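Local coordinates for protein BA42 (Bizionia argentinensis, PDB 4OA3) that is of unknown function but binds two calcium ions and consists of a stand-alone TPM domain, at residues E13-A24 with K111-E119; E25-L36 with D135-G146. One frame throughout, in Å; residues are numbered along the deposited sequence. Where two conformers were deposited one is given.

Interaction 1. Residues E13-A24 with K111-E119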
loop_
_atom_site.group_PDB
_atom_site.type_symbol
_atom_site.label_atom_id
_atom_site.label_comp_id
_atom_site.label_asym_id
_atom_site.label_seq_id
_atom_site.Cartn_x
_atom_site.Cartn_y
_atom_site.Cartn_z
ATOM N N GLU A 13 -9.374 -5.273 13.019
ATOM C CA GLU A 13 -8.064 -4.957 12.436
ATOM C C GLU A 13 -8.243 -4.443 11.009
ATOM O O GLU A 13 -7.636 -3.446 10.613
ATOM C CB GLU A 13 -7.178 -6.195 12.447
ATOM C CG GLU A 13 -6.646 -6.523 13.841
ATOM C CD GLU A 13 -5.876 -7.828 13.916
ATOM O OE1 GLU A 13 -6.202 -8.774 13.163
ATOM O OE2 GLU A 13 -4.946 -7.908 14.751
ATOM N N GLU A 14 -9.093 -5.123 10.244
ATOM C CA GLU A 14 -9.358 -4.681 8.877
ATOM C C GLU A 14 -9.917 -3.279 8.847
ATOM O O GLU A 14 -9.531 -2.450 8.015
ATOM C CB GLU A 14 -10.314 -5.666 8.244
ATOM C CG GLU A 14 -10.239 -5.653 6.759
ATOM C CD GLU A 14 -10.880 -6.835 6.063
ATOM O OE1 GLU A 14 -11.240 -7.845 6.727
ATOM O OE2 GLU A 14 -11.044 -6.734 4.831
ATOM N N LYS A 15 -10.848 -2.976 9.767
ATOM C CA LYS A 15 -11.417 -1.652 9.873
ATOM C C LYS A 15 -10.327 -0.603 10.146
ATOM O O LYS A 15 -10.362 0.476 9.557
ATOM C CB LYS A 15 -12.490 -1.625 10.974
ATOM C CG LYS A 15 -13.010 -0.231 11.312
ATOM C CD LYS A 15 -13.828 -0.256 12.606
ATOM C CE LYS A 15 -14.316 1.084 13.148
ATOM N NZ LYS A 15 -13.698 2.286 12.521
ATOM N N ALA A 16 -9.366 -0.926 10.990
ATOM C CA ALA A 16 -8.278 -0.011 11.324
ATOM C C ALA A 16 -7.413 0.269 10.097
ATOM O O ALA A 16 -6.965 1.400 9.874
ATOM C CB ALA A 16 -7.428 -0.591 12.445
ATOM N N ILE A 17 -7.212 -0.757 9.268
ATOM C CA ILE A 17 -6.417 -0.601 8.054
ATOM C C ILE A 17 -7.112 0.256 7.034
ATOM O O ILE A 17 -6.503 1.158 6.459
ATOM C CB ILE A 17 -6.003 -1.974 7.524
ATOM C CG1 ILE A 17 -5.024 -2.667 8.533
ATOM C CG2 ILE A 17 -5.350 -1.860 6.157
ATOM C CD1 ILE A 17 -4.919 -4.134 8.345
ATOM N N VAL A 18 -8.400 -0.004 6.799
ATOM C CA VAL A 18 -9.158 0.790 5.839
ATOM C C VAL A 18 -9.240 2.251 6.311
ATOM O O VAL A 18 -9.161 3.169 5.500
ATOM C CB VAL A 18 -10.557 0.145 5.620
ATOM C CG1 VAL A 18 -11.457 1.048 4.786
ATOM C CG2 VAL A 18 -10.419 -1.214 4.946
ATOM N N ASP A 19 -9.391 2.462 7.623
ATOM C CA ASP A 19 -9.429 3.816 8.207
ATOM C C ASP A 19 -8.055 4.518 8.017
ATOM O O ASP A 19 -8.016 5.711 7.689
ATOM C CB ASP A 19 -9.723 3.772 9.721
ATOM C CG ASP A 19 -11.144 3.386 10.095
ATOM O OD1 ASP A 19 -11.994 3.328 9.200
ATOM O OD2 ASP A 19 -11.381 3.082 11.284
ATOM N N ALA A 20 -6.953 3.756 8.106
ATOM C CA ALA A 20 -5.603 4.307 7.893
ATOM C C ALA A 20 -5.418 4.758 6.440
ATOM O O ALA A 20 -4.855 5.808 6.162
ATOM C CB ALA A 20 -4.545 3.283 8.264
ATOM N N ILE A 21 -5.974 3.984 5.483
ATOM C CA ILE A 21 -5.915 4.386 4.087
ATOM C C ILE A 21 -6.676 5.693 3.897
ATOM O O ILE A 21 -6.210 6.602 3.210
ATOM C CB ILE A 21 -6.454 3.280 3.136
ATOM C CG1 ILE A 21 -5.490 2.069 3.203
ATOM C CG2 ILE A 21 -6.556 3.810 1.703
ATOM C CD1 ILE A 21 -5.944 0.808 2.490
ATOM N N ARG A 22 -7.894 5.780 4.482
ATOM C CA ARG A 22 -8.681 7.000 4.331
ATOM C C ARG A 22 -7.940 8.218 4.872
ATOM O O ARG A 22 -7.920 9.263 4.218
ATOM C CB ARG A 22 -10.019 6.847 5.049
ATOM C CG ARG A 22 -10.972 7.993 4.810
ATOM C CD ARG A 22 -12.384 7.630 5.245
ATOM N NE ARG A 22 -12.869 6.446 4.537
ATOM C CZ ARG A 22 -13.310 6.419 3.280
ATOM N NH1 ARG A 22 -13.368 7.534 2.559
ATOM N NH2 ARG A 22 -13.715 5.282 2.741
ATOM N N ASP A 23 -7.275 8.067 5.986
ATOM C CA ASP A 23 -6.510 9.169 6.586
ATOM C C ASP A 23 -5.299 9.518 5.739
ATOM O O ASP A 23 -5.040 10.698 5.481
ATOM C CB ASP A 23 -6.072 8.820 8.020
ATOM C CG ASP A 23 -7.195 8.744 9.031
ATOM O OD1 ASP A 23 -8.207 9.451 8.846
ATOM O OD2 ASP A 23 -7.033 8.024 10.049
ATOM N N ALA A 24 -4.572 8.502 5.241
ATOM C CA ALA A 24 -3.420 8.750 4.386
ATOM C C ALA A 24 -3.794 9.501 3.113
ATOM O O ALA A 24 -3.067 10.366 2.652
ATOM C CB ALA A 24 -2.760 7.430 4.025
ATOM N N LYS A 111 -1.392 -6.168 11.928
ATOM C CA LYS A 111 -2.236 -4.990 11.721
ATOM C C LYS A 111 -1.419 -3.713 11.857
ATOM O O LYS A 111 -1.450 -2.844 10.986
ATOM C CB LYS A 111 -3.436 -4.967 12.693
ATOM C CG LYS A 111 -4.339 -3.731 12.567
ATOM C CD LYS A 111 -4.618 -3.034 13.889
ATOM C CE LYS A 111 -3.473 -2.196 14.376
ATOM N NZ LYS A 111 -3.785 -1.580 15.691
ATOM N N GLN A 112 -0.639 -3.597 12.942
ATOM C CA GLN A 112 0.109 -2.369 13.155
ATOM C C GLN A 112 1.147 -2.088 12.076
ATOM O O GLN A 112 1.388 -0.929 11.732
ATOM C CB GLN A 112 0.782 -2.357 14.548
ATOM C CG GLN A 112 1.089 -0.950 15.025
ATOM C CD GLN A 112 -0.168 -0.116 15.176
ATOM O OE1 GLN A 112 -1.137 -0.535 15.822
ATOM N NE2 GLN A 112 -0.202 1.052 14.562
ATOM N N GLY A 113 1.751 -3.122 11.538
ATOM C CA GLY A 113 2.687 -2.939 10.441
ATOM C C GLY A 113 2.014 -2.319 9.235
ATOM O O GLY A 113 2.546 -1.415 8.595
ATOM N N LEU A 114 0.807 -2.822 8.909
ATOM C CA LEU A 114 0.116 -2.253 7.756
ATOM C C LEU A 114 -0.326 -0.837 8.043
ATOM O O LEU A 114 -0.168 0.029 7.192
ATOM C CB LEU A 114 -1.076 -3.121 7.400
ATOM C CG LEU A 114 -0.680 -4.484 6.803
ATOM C CD1 LEU A 114 -1.890 -5.379 6.628
ATOM C CD2 LEU A 114 0.039 -4.297 5.443
ATOM N N VAL A 115 -0.869 -0.562 9.224
ATOM C CA VAL A 115 -1.295 0.805 9.544
ATOM C C VAL A 115 -0.118 1.761 9.491
ATOM O O VAL A 115 -0.211 2.849 8.915
ATOM C CB VAL A 115 -1.958 0.841 10.928
ATOM C CG1 VAL A 115 -2.104 2.281 11.452
ATOM C CG2 VAL A 115 -3.321 0.145 10.878
ATOM N N ASP A 116 0.999 1.365 10.108
ATOM C CA ASP A 116 2.191 2.222 10.125
ATOM C C ASP A 116 2.793 2.450 8.758
ATOM O O ASP A 116 3.222 3.568 8.433
ATOM C CB ASP A 116 3.255 1.641 11.054
ATOM C CG ASP A 116 2.904 1.708 12.526
ATOM O OD1 ASP A 116 1.849 2.328 12.879
ATOM O OD2 ASP A 116 3.665 1.153 13.328
ATOM N N GLY A 117 2.781 1.416 7.915
ATOM C CA GLY A 117 3.250 1.554 6.555
ATOM C C GLY A 117 2.367 2.472 5.749
ATOM O O GLY A 117 2.859 3.285 4.980
ATOM N N ILE A 118 1.034 2.337 5.907
ATOM C CA ILE A 118 0.102 3.183 5.182
ATOM C C ILE A 118 0.330 4.645 5.575
ATOM O O ILE A 118 0.359 5.533 4.710
ATOM C CB ILE A 118 -1.345 2.709 5.435
ATOM C CG1 ILE A 118 -1.606 1.351 4.715
ATOM C CG2 ILE A 118 -2.375 3.798 5.026
ATOM C CD1 ILE A 118 -2.757 0.591 5.242
ATOM N N GLU A 119 0.467 4.906 6.864
ATOM C CA GLU A 119 0.697 6.276 7.314
ATOM C C GLU A 119 1.997 6.852 6.725
ATOM O O GLU A 119 2.018 7.968 6.202
ATOM C CB GLU A 119 0.746 6.335 8.838
ATOM C CG GLU A 119 0.973 7.737 9.387
ATOM C CD GLU A 119 1.043 7.841 10.898
ATOM O OE1 GLU A 119 1.630 6.935 11.535
ATOM O OE2 GLU A 119 0.574 8.868 11.436
HETATM O O HOH W 1 -2.283 -7.826 14.158
#

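Interaction 2. Residues E25-L36 with D135-G146. With CA (calcium ion), chain B; CA (calcium ion), chain C.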
loop_
_atom_site.group_PDB
_atom_site.type_symbol
_atom_site.label_atom_id
_atom_site.label_comp_id
_atom_site.label_asym_id
_atom_site.label_seq_id
_atom_site.Cartn_x
_atom_site.Cartn_y
_atom_site.Cartn_z
ATOM N N GLU A 25 -4.957 9.162 2.521
ATOM C CA GLU A 25 -5.410 9.799 1.305
ATOM C C GLU A 25 -5.962 11.219 1.509
ATOM O O GLU A 25 -6.345 11.861 0.530
ATOM C CB GLU A 25 -6.449 8.899 0.594
ATOM C CG GLU A 25 -5.822 7.621 0.044
ATOM C CD GLU A 25 -6.755 6.773 -0.795
ATOM O OE1 GLU A 25 -7.947 7.150 -0.927
ATOM O OE2 GLU A 25 -6.311 5.721 -1.321
ATOM N N LYS A 26 -5.944 11.731 2.739
ATOM C CA LYS A 26 -6.230 13.156 2.977
ATOM C C LYS A 26 -4.896 13.943 2.989
ATOM O O LYS A 26 -4.931 15.168 3.074
ATOM C CB LYS A 26 -6.947 13.353 4.300
ATOM C CG LYS A 26 -8.340 12.765 4.355
ATOM C CD LYS A 26 -8.895 12.922 5.758
ATOM C CE LYS A 26 -10.210 12.228 5.933
ATOM N NZ LYS A 26 -10.481 11.916 7.364
ATOM N N ASN A 27 -3.734 13.260 2.956
ATOM C CA ASN A 27 -2.412 13.913 2.946
ATOM C C ASN A 27 -1.794 13.951 1.571
ATOM O O ASN A 27 -0.841 14.709 1.330
ATOM C CB ASN A 27 -1.452 13.153 3.857
ATOM C CG ASN A 27 -1.829 13.220 5.300
ATOM O OD1 ASN A 27 -2.369 14.226 5.775
ATOM N ND2 ASN A 27 -1.456 12.208 6.067
ATOM N N THR A 28 -2.307 13.151 0.661
ATOM C CA THR A 28 -1.744 13.059 -0.690
ATOM C C THR A 28 -2.829 12.771 -1.709
ATOM O O THR A 28 -3.883 12.266 -1.331
ATOM C CB THR A 28 -0.713 11.899 -0.731
ATOM O OG1 THR A 28 -0.124 11.809 -2.027
ATOM C CG2 THR A 28 -1.343 10.532 -0.359
ATOM N N SER A 29 -2.560 13.079 -2.985
ATOM C CA SER A 29 -3.432 12.681 -4.082
ATOM C C SER A 29 -3.115 11.214 -4.466
ATOM O O SER A 29 -3.848 10.624 -5.262
ATOM C CB SER A 29 -3.261 13.566 -5.300
ATOM O OG SER A 29 -1.999 13.361 -5.898
ATOM N N GLY A 30 -2.064 10.621 -3.897
ATOM C CA GLY A 30 -1.769 9.216 -4.115
ATOM C C GLY A 30 -2.862 8.319 -3.549
ATOM O O GLY A 30 -3.631 8.714 -2.662
ATOM N N GLU A 31 -2.978 7.135 -4.135
ATOM C CA GLU A 31 -4.005 6.174 -3.751
ATOM C C GLU A 31 -3.362 4.906 -3.279
ATOM O O GLU A 31 -2.422 4.437 -3.924
ATOM C CB GLU A 31 -4.905 5.906 -4.920
ATOM C CG GLU A 31 -5.734 7.119 -5.349
ATOM C CD GLU A 31 -7.062 7.278 -4.639
ATOM O OE1 GLU A 31 -7.629 6.243 -4.207
ATOM O OE2 GLU A 31 -7.543 8.434 -4.493
ATOM N N ILE A 32 -3.810 4.367 -2.161
ATOM C CA ILE A 32 -3.180 3.206 -1.535
ATOM C C ILE A 32 -4.129 2.042 -1.400
ATOM O O ILE A 32 -5.249 2.218 -0.968
ATOM C CB ILE A 32 -2.629 3.584 -0.125
ATOM C CG1 ILE A 32 -1.592 4.694 -0.226
ATOM C CG2 ILE A 32 -2.061 2.339 0.588
ATOM C CD1 ILE A 32 -1.382 5.435 1.040
ATOM N N ARG A 33 -3.676 0.816 -1.762
ATOM C CA ARG A 33 -4.409 -0.406 -1.449
ATOM C C ARG A 33 -3.482 -1.452 -0.894
ATOM O O ARG A 33 -2.264 -1.430 -1.145
ATOM C CB ARG A 33 -5.132 -1.023 -2.653
ATOM C CG ARG A 33 -6.194 -0.093 -3.215
ATOM C CD ARG A 33 -7.140 -0.774 -4.180
ATOM N NE ARG A 33 -7.952 -1.758 -3.467
ATOM C CZ ARG A 33 -8.716 -2.658 -4.056
ATOM N NH1 ARG A 33 -8.778 -2.720 -5.376
ATOM N NH2 ARG A 33 -9.412 -3.513 -3.330
ATOM N N VAL A 34 -4.051 -2.353 -0.116
ATOM C CA VAL A 34 -3.397 -3.529 0.423
ATOM C C VAL A 34 -3.997 -4.746 -0.253
ATOM O O VAL A 34 -5.223 -4.822 -0.421
ATOM C CB VAL A 34 -3.594 -3.621 1.943
ATOM C CG1 VAL A 34 -3.072 -4.931 2.529
ATOM C CG2 VAL A 34 -2.933 -2.446 2.647
ATOM N N HIS A 35 -3.128 -5.713 -0.611
ATOM C CA HIS A 35 -3.576 -7.012 -1.112
ATOM C C HIS A 35 -2.906 -8.068 -0.261
ATOM O O HIS A 35 -1.683 -8.031 -0.072
ATOM C CB HIS A 35 -3.209 -7.258 -2.562
ATOM C CG HIS A 35 -3.509 -8.657 -3.044
ATOM N ND1 HIS A 35 -4.750 -8.999 -3.569
ATOM C CD2 HIS A 35 -2.695 -9.735 -3.126
ATOM C CE1 HIS A 35 -4.623 -10.261 -3.980
ATOM N NE2 HIS A 35 -3.431 -10.735 -3.724
ATOM N N LEU A 36 -3.699 -9.000 0.245
ATOM C CA LEU A 36 -3.198 -10.108 1.034
ATOM C C LEU A 36 -3.436 -11.424 0.303
ATOM O O LEU A 36 -4.519 -11.657 -0.226
ATOM C CB LEU A 36 -3.926 -10.176 2.376
ATOM C CG LEU A 36 -3.923 -8.864 3.234
ATOM C CD1 LEU A 36 -4.669 -9.066 4.550
ATOM C CD2 LEU A 36 -2.520 -8.387 3.538
ATOM N N ASP A 135 -9.979 16.535 -4.519
ATOM C CA ASP A 135 -9.472 15.175 -4.597
ATOM C C ASP A 135 -10.607 14.215 -4.863
ATOM O O ASP A 135 -11.673 14.342 -4.262
ATOM C CB ASP A 135 -8.824 14.749 -3.267
ATOM C CG ASP A 135 -8.316 13.314 -3.310
ATOM O OD1 ASP A 135 -7.204 13.103 -3.820
ATOM O OD2 ASP A 135 -9.033 12.426 -2.818
ATOM N N ILE A 136 -10.351 13.233 -5.713
ATOM C CA ILE A 136 -11.279 12.152 -6.032
ATOM C C ILE A 136 -10.723 10.899 -5.319
ATOM O O ILE A 136 -9.506 10.695 -5.336
ATOM C CB ILE A 136 -11.306 11.948 -7.557
ATOM C CG1 ILE A 136 -11.876 13.207 -8.273
ATOM C CG2 ILE A 136 -12.097 10.663 -7.931
ATOM C CD1 ILE A 136 -11.832 13.135 -9.727
ATOM N N ASP A 137 -11.594 10.057 -4.734
ATOM C CA ASP A 137 -11.151 8.779 -4.153
ATOM C C ASP A 137 -11.180 7.809 -5.352
ATOM O O ASP A 137 -12.220 7.265 -5.722
ATOM C CB ASP A 137 -12.072 8.356 -3.011
ATOM C CG ASP A 137 -11.520 7.225 -2.171
ATOM O OD1 ASP A 137 -10.572 6.539 -2.633
ATOM O OD2 ASP A 137 -12.034 7.018 -1.054
ATOM N N GLU A 138 -10.060 7.758 -6.070
ATOM C CA GLU A 138 -9.950 7.065 -7.353
ATOM C C GLU A 138 -9.968 5.560 -7.291
ATOM O O GLU A 138 -10.498 4.924 -8.202
ATOM C CB GLU A 138 -8.698 7.560 -8.084
ATOM C CG GLU A 138 -8.746 9.037 -8.453
ATOM C CD GLU A 138 -7.457 9.566 -9.042
ATOM O OE1 GLU A 138 -6.452 9.612 -8.301
ATOM O OE2 GLU A 138 -7.466 9.994 -10.219
ATOM N N LEU A 139 -9.395 4.985 -6.241
ATOM C CA LEU A 139 -9.336 3.546 -6.062
ATOM C C LEU A 139 -10.028 3.179 -4.772
ATOM O O LEU A 139 -9.891 3.887 -3.784
ATOM C CB LEU A 139 -7.891 3.048 -5.981
ATOM C CG LEU A 139 -6.982 3.417 -7.163
ATOM C CD1 LEU A 139 -5.563 2.882 -6.942
ATOM C CD2 LEU A 139 -7.525 2.924 -8.491
ATOM N N PRO A 140 -10.748 2.039 -4.717
ATOM C CA PRO A 140 -11.344 1.619 -3.455
ATOM C C PRO A 140 -10.316 1.361 -2.357
ATOM O O PRO A 140 -9.144 1.054 -2.644
ATOM C CB PRO A 140 -12.118 0.344 -3.812
ATOM C CG PRO A 140 -11.611 -0.087 -5.046
ATOM C CD PRO A 140 -10.974 1.057 -5.783
ATOM N N ASN A 141 -10.722 1.581 -1.111
ATOM C CA ASN A 141 -9.822 1.414 0.028
ATOM C C ASN A 141 -9.930 0.004 0.606
ATOM O O ASN A 141 -9.163 -0.325 1.495
ATOM C CB ASN A 141 -10.115 2.442 1.084
ATOM C CG ASN A 141 -9.937 3.871 0.625
ATOM O OD1 ASN A 141 -9.358 4.179 -0.414
ATOM N ND2 ASN A 141 -10.360 4.784 1.515
ATOM N N THR A 142 -10.819 -0.819 0.037
ATOM C CA THR A 142 -11.029 -2.228 0.414
ATOM C C THR A 142 -9.730 -2.989 0.388
ATOM O O THR A 142 -8.981 -2.856 -0.591
ATOM C CB THR A 142 -11.904 -2.904 -0.687
ATOM O OG1 THR A 142 -12.924 -2.039 -1.111
ATOM C CG2 THR A 142 -12.524 -4.218 -0.272
ATOM N N ILE A 143 -9.538 -3.921 1.331
ATOM C CA ILE A 143 -8.374 -4.800 1.286
ATOM C C ILE A 143 -8.717 -5.885 0.265
ATOM O O ILE A 143 -9.778 -6.531 0.351
ATOM C CB ILE A 143 -8.063 -5.405 2.665
ATOM C CG1 ILE A 143 -7.729 -4.265 3.659
ATOM C CG2 ILE A 143 -6.878 -6.424 2.581
ATOM C CD1 ILE A 143 -7.316 -4.738 4.990
ATOM N N SER A 144 -7.852 -6.057 -0.716
ATOM C CA SER A 144 -8.041 -7.056 -1.740
ATOM C C SER A 144 -7.494 -8.364 -1.180
ATOM O O SER A 144 -6.389 -8.421 -0.610
ATOM C CB SER A 144 -7.294 -6.630 -3.003
ATOM O OG SER A 144 -7.146 -7.709 -3.906
ATOM N N LYS A 145 -8.284 -9.434 -1.310
ATOM C CA LYS A 145 -7.861 -10.757 -0.859
ATOM C C LYS A 145 -7.798 -11.751 -2.015
ATOM O O LYS A 145 -8.717 -11.803 -2.811
ATOM C CB LYS A 145 -8.789 -11.250 0.243
ATOM C CG LYS A 145 -8.741 -10.335 1.458
ATOM C CD LYS A 145 -8.812 -11.108 2.761
ATOM C CE LYS A 145 -8.717 -10.194 3.951
ATOM N NZ LYS A 145 -9.843 -9.239 4.005
ATOM N N GLY A 146 -6.676 -12.467 -2.104
ATOM C CA GLY A 146 -6.422 -13.493 -3.130
ATOM C C GLY A 146 -5.890 -14.777 -2.492
ATOM O O GLY A 146 -5.842 -14.867 -1.243
ATOM O OXT GLY A 146 -5.498 -15.692 -3.249
HETATM CA CA CA B . -8.592 5.227 -2.295
HETATM CA CA CA C . -7.668 10.666 -3.824
HETATM O O HOH W 2 -10.034 7.576 0.825
HETATM O O HOH W 3 -9.064 11.484 0.153
HETATM O O HOH W 4 -8.892 9.610 -1.941
HETATM O O HOH W 5 -5.712 10.466 -2.484
HETATM O O HOH W 6 -6.360 10.974 -5.868
HETATM O O HOH W 7 -7.325 3.200 -2.500
HETATM O O HOH W 8 -6.760 -1.622 0.481
#

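Interaction 1. Residues E13-A24 with K111-E119
The flat group of helix 13-24 that reaches helix 111-119 is the carboxylate of Glu13: its CD lies 4.0 Å from Lys111 CB, OE2 accepts from a water that in turn accepts from the backbone N of Lys111, and OE1 accepts a hydrogen bond from the backbone N of Thr10. The ammonium of Lys111 turns elsewhere, with NZ bonded to Gln112 OE1. Past this polar end the two helices run almost parallel, 5° between their directions and 8.9 Å between their axes, and mesh knobs-into-holes. Ile17 fits among Lys111, Leu114, Val115 and Ile118, its CD1 meeting Leu114 CD1 at 3.7 Å. The reciprocal knob is Ile118, among Ile17, Ala20, Ile21 and Ala24. With CG1 anti to the carbonyl carbon (chi1 -71°), Ile118 wedges its CD1 between Ile17 CG2 and Ile21 CG1, while its CG2 branch lies 3.4 Å from Ala20 O. The small side chains of Ala20 and Ala24 admit that branch. Leu114 and Ile118 also touch strand 65-71, placing the pair on one face of the sheet. No direct hydrogen bond crosses between the segments, which implies adhesion largely through apolar shape complementarity.

Interaction 2. Residues E25-L36 with D135-G146
Strand 31-36 pairs in parallel with the C-terminal strand 144-145 through the bridges His35-Ser144 and Leu36-Lys145, with Ser144 N giving to Val34 O, Leu36 N to Ser144 O and Gly146 N to Leu36 O. This adds an edge strand to the mixed sheet of the TPM domain, and at the other end the same two segments part around a two-calcium site. Glu31 bridges the ions: its chain bends at chi2 (-88°), and the carboxylate gives OE1 to one calcium at 2.4 Å and OE2 to the other at 2.3 Å. The backbone N of Leu139 and that of Glu138 meet OE1 and OE2 respectively from above the carboxylate plane, 67° and 61° out of it, so each oxygen serves a metal and an N-H and the group is held against rotation. Glu25 chelates the first ion with both oxygens, and its OE2 also accepts Ile32 N on the anti lone pair; Asp137 OD1, Leu139 O, Asn141 OD1 and a water complete seven ligands. Around the second ion stand both oxygens of Asp135, Ile136 O and three waters. The two calcium ions probably offset the charge of the four carboxylates that bind them, Glu25, Glu31, Asp135 and Asp137. Farther along, Arg33 grips Thr142 O side-on, NE at 3.2 Å and NH2 at 2.8 Å from it, while Pro140 CG lies over one guanidinium face. A leucine in place of Arg33 has neither N-H donor, and the chain carrying Thr142 O would probably lose its hold on the strand and be free to shift. Beyond it, at the edge of the His35 imidazole, ND1 lies 2.7 Å from Ser144 OG in a hydrogen bond, while NE2 is hydrogen-bonded to Glu37 OE1.

From the N terminus, the chain runs through helix 11-24 and turns directly into the loop and strand of 25-36, so the first halves of both contacts are consecutive. It then lays down strands 65-71 and 76-81 before helix 110-128 returns to helix 11-24, where interaction 1 closes a loop with 86 residues between its segments. The C-terminal tail comes back last, and interaction 2 closes across 98. The segments alternate, so the closures cross rather than nest. One ties together the helices on a face of the sheet, the other the sheet edge and its calcium site. They meet where Ile21 packs against Asn141 and where Glu14 forms a salt bridge with Lys145.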